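Local structure of switch-activating protein 1 (Schizosaccharomyces pombe, 5JDK) at residues H49-R54 against E58-I63. The protein binds specific DNA sequences needed for mating-type switching, here through its DNA-binding domain, and blocks replication forks at the barrier RFB1. Residues are numbered along the deposited sequence; the frame is centred on the assembly and turned at random.
Sequences HELVDR and EFYAKI
L51 lies over one face of the F59 ring, its CB 4.0 Å from the ring centroid and only 14° off the normal, a CH-pi contact. Because CG of L51 stands anti to the backbone N (chi1 176°), the branch runs on past the ring, and L51 CD1 settles 3.7 Å from F59 CB. The backbone closes in too, with L51 N 3.7 Å from F59 CD1. On the opposite face I63 CG1 packs off-centre, so the ring is sandwiched between the loop and its own helix. This buried side packs the loop between helices 34-46 and 56-71 against the first turns of the latter, within the helical N-terminal DNA-binding domain of Sap1, whose family is placed in the helix-turn-helix clan; W119 of helix 107-131 meets both L51 and F59. Cutting F59 back to an alanine would probably open a gap between L51 and I63 and cost the leucine the ring face it lies on. The outer side is sparser: exposed E50 and partly exposed K62 reach out as extended chains crossing at about a right angle, joined by one salt bridge. K62 NZ donates to E50 OE2 over 2.7 Å, arriving on the carboxylate's syn side, 16° out of its plane.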
loop_
_atom_site.group_PDB
_atom_site.type_symbol
_atom_site.label_atom_id
_atom_site.label_comp_id
_atom_site.label_asym_id
_atom_site.label_seq_id
_atom_site.Cartn_x
_atom_site.Cartn_y
_atom_site.Cartn_z
ATOM N N HIS A 49 -4.098 -8.138 6.936
ATOM C CA HIS A 49 -5.248 -8.950 7.306
ATOM C C HIS A 49 -6.211 -8.205 8.206
ATOM O O HIS A 49 -7.307 -8.712 8.477
ATOM C CB HIS A 49 -4.785 -10.261 7.942
ATOM C CG HIS A 49 -4.152 -11.195 6.957
ATOM N ND1 HIS A 49 -2.872 -11.685 7.102
ATOM C CD2 HIS A 49 -4.618 -11.702 5.791
ATOM C CE1 HIS A 49 -2.584 -12.468 6.078
ATOM N NE2 HIS A 49 -3.626 -12.493 5.267
ATOM N N GLU A 50 -5.843 -7.011 8.648
ATOM C CA GLU A 50 -6.722 -6.195 9.463
ATOM C C GLU A 50 -7.686 -5.357 8.643
ATOM O O GLU A 50 -8.681 -4.893 9.204
ATOM C CB GLU A 50 -5.905 -5.302 10.404
ATOM C CG GLU A 50 -5.045 -6.113 11.355
ATOM C CD GLU A 50 -4.227 -5.286 12.319
ATOM O OE1 GLU A 50 -3.373 -5.860 13.008
ATOM O OE2 GLU A 50 -4.427 -4.066 12.398
ATOM N N LEU A 51 -7.451 -5.181 7.340
ATOM C CA LEU A 51 -8.408 -4.480 6.496
ATOM C C LEU A 51 -9.633 -5.364 6.275
ATOM O O LEU A 51 -9.521 -6.518 5.839
ATOM C CB LEU A 51 -7.773 -4.089 5.162
ATOM C CG LEU A 51 -8.731 -3.443 4.163
ATOM C CD1 LEU A 51 -9.316 -2.137 4.690
ATOM C CD2 LEU A 51 -8.045 -3.186 2.845
ATOM N N VAL A 52 -10.798 -4.830 6.613
ATOM C CA VAL A 52 -12.085 -5.499 6.443
ATOM C C VAL A 52 -12.857 -4.737 5.375
ATOM O O VAL A 52 -12.916 -3.507 5.412
ATOM C CB VAL A 52 -12.869 -5.551 7.774
ATOM C CG1 VAL A 52 -14.281 -6.102 7.570
ATOM C CG2 VAL A 52 -12.113 -6.375 8.809
ATOM N N ASP A 53 -13.457 -5.460 4.433
ATOM C CA ASP A 53 -14.216 -4.806 3.375
ATOM C C ASP A 53 -15.278 -3.895 3.979
ATOM O O ASP A 53 -15.983 -4.274 4.918
ATOM C CB ASP A 53 -14.855 -5.866 2.477
ATOM C CG ASP A 53 -15.341 -5.302 1.138
ATOM O OD1 ASP A 53 -14.714 -4.377 0.581
ATOM O OD2 ASP A 53 -16.356 -5.819 0.638
ATOM N N ARG A 54 -15.395 -2.675 3.469
ATOM C CA ARG A 54 -16.343 -1.670 3.880
ATOM C C ARG A 54 -16.021 -1.062 5.249
ATOM O O ARG A 54 -16.861 -0.385 5.806
ATOM C CB ARG A 54 -17.789 -2.127 3.791
ATOM C CG ARG A 54 -18.236 -2.550 2.417
ATOM C CD ARG A 54 -18.237 -1.414 1.383
ATOM N NE ARG A 54 -19.097 -0.270 1.701
ATOM C CZ ARG A 54 -20.373 -0.183 1.380
ATOM N NH1 ARG A 54 -20.958 -1.122 0.654
ATOM N NH2 ARG A 54 -21.029 0.877 1.673
ATOM N N GLU A 58 -11.268 2.679 9.553
ATOM C CA GLU A 58 -10.520 2.220 10.721
ATOM C C GLU A 58 -9.106 1.809 10.332
ATOM O O GLU A 58 -8.144 2.028 11.090
ATOM C CB GLU A 58 -11.222 1.012 11.350
ATOM C CG GLU A 58 -12.571 1.252 11.980
ATOM C CD GLU A 58 -13.355 -0.038 12.142
ATOM O OE1 GLU A 58 -14.558 -0.061 11.793
ATOM O OE2 GLU A 58 -12.757 -1.033 12.612
ATOM N N PHE A 59 -8.965 1.187 9.161
ATOM C CA PHE A 59 -7.675 0.680 8.721
ATOM C C PHE A 59 -6.723 1.819 8.382
ATOM O O PHE A 59 -5.602 1.878 8.907
ATOM C CB PHE A 59 -7.849 -0.256 7.523
ATOM C CG PHE A 59 -6.555 -0.816 7.017
ATOM C CD1 PHE A 59 -5.914 -1.847 7.684
ATOM C CD2 PHE A 59 -5.951 -0.289 5.896
ATOM C CE1 PHE A 59 -4.713 -2.336 7.232
ATOM C CE2 PHE A 59 -4.758 -0.780 5.435
ATOM C CZ PHE A 59 -4.134 -1.810 6.107
ATOM N N TYR A 60 -7.141 2.733 7.497
ATOM C CA TYR A 60 -6.228 3.806 7.113
ATOM C C TYR A 60 -5.943 4.742 8.277
ATOM O O TYR A 60 -4.844 5.316 8.352
ATOM C CB TYR A 60 -6.701 4.538 5.836
ATOM C CG TYR A 60 -6.703 3.567 4.662
ATOM C CD1 TYR A 60 -5.510 3.099 4.125
ATOM C CD2 TYR A 60 -7.885 3.047 4.163
ATOM C CE1 TYR A 60 -5.496 2.154 3.117
ATOM C CE2 TYR A 60 -7.885 2.108 3.144
ATOM C CZ TYR A 60 -6.684 1.653 2.636
ATOM O OH TYR A 60 -6.644 0.687 1.663
ATOM N N ALA A 61 -6.899 4.903 9.193
ATOM C CA ALA A 61 -6.620 5.696 10.385
ATOM C C ALA A 61 -5.520 5.053 11.216
ATOM O O ALA A 61 -4.618 5.743 11.723
ATOM C CB ALA A 61 -7.880 5.859 11.234
ATOM N N LYS A 62 -5.596 3.726 11.404
ATOM C CA LYS A 62 -4.576 3.020 12.166
ATOM C C LYS A 62 -3.213 3.117 11.498
ATOM O O LYS A 62 -2.198 3.345 12.174
ATOM C CB LYS A 62 -4.991 1.561 12.358
ATOM C CG LYS A 62 -3.891 0.724 12.988
ATOM C CD LYS A 62 -4.333 -0.655 13.404
ATOM C CE LYS A 62 -3.216 -1.387 14.122
ATOM N NZ LYS A 62 -3.580 -2.747 14.551
ATOM N N ILE A 63 -3.163 2.932 10.179
ATOM C CA ILE A 63 -1.890 3.037 9.475
ATOM C C ILE A 63 -1.299 4.427 9.648
ATOM O O ILE A 63 -0.099 4.574 9.893
ATOM C CB ILE A 63 -2.066 2.672 7.987
ATOM C CG1 ILE A 63 -2.517 1.216 7.797
ATOM C CG2 ILE A 63 -0.789 2.974 7.197
ATOM C CD1 ILE A 63 -1.561 0.181 8.300
#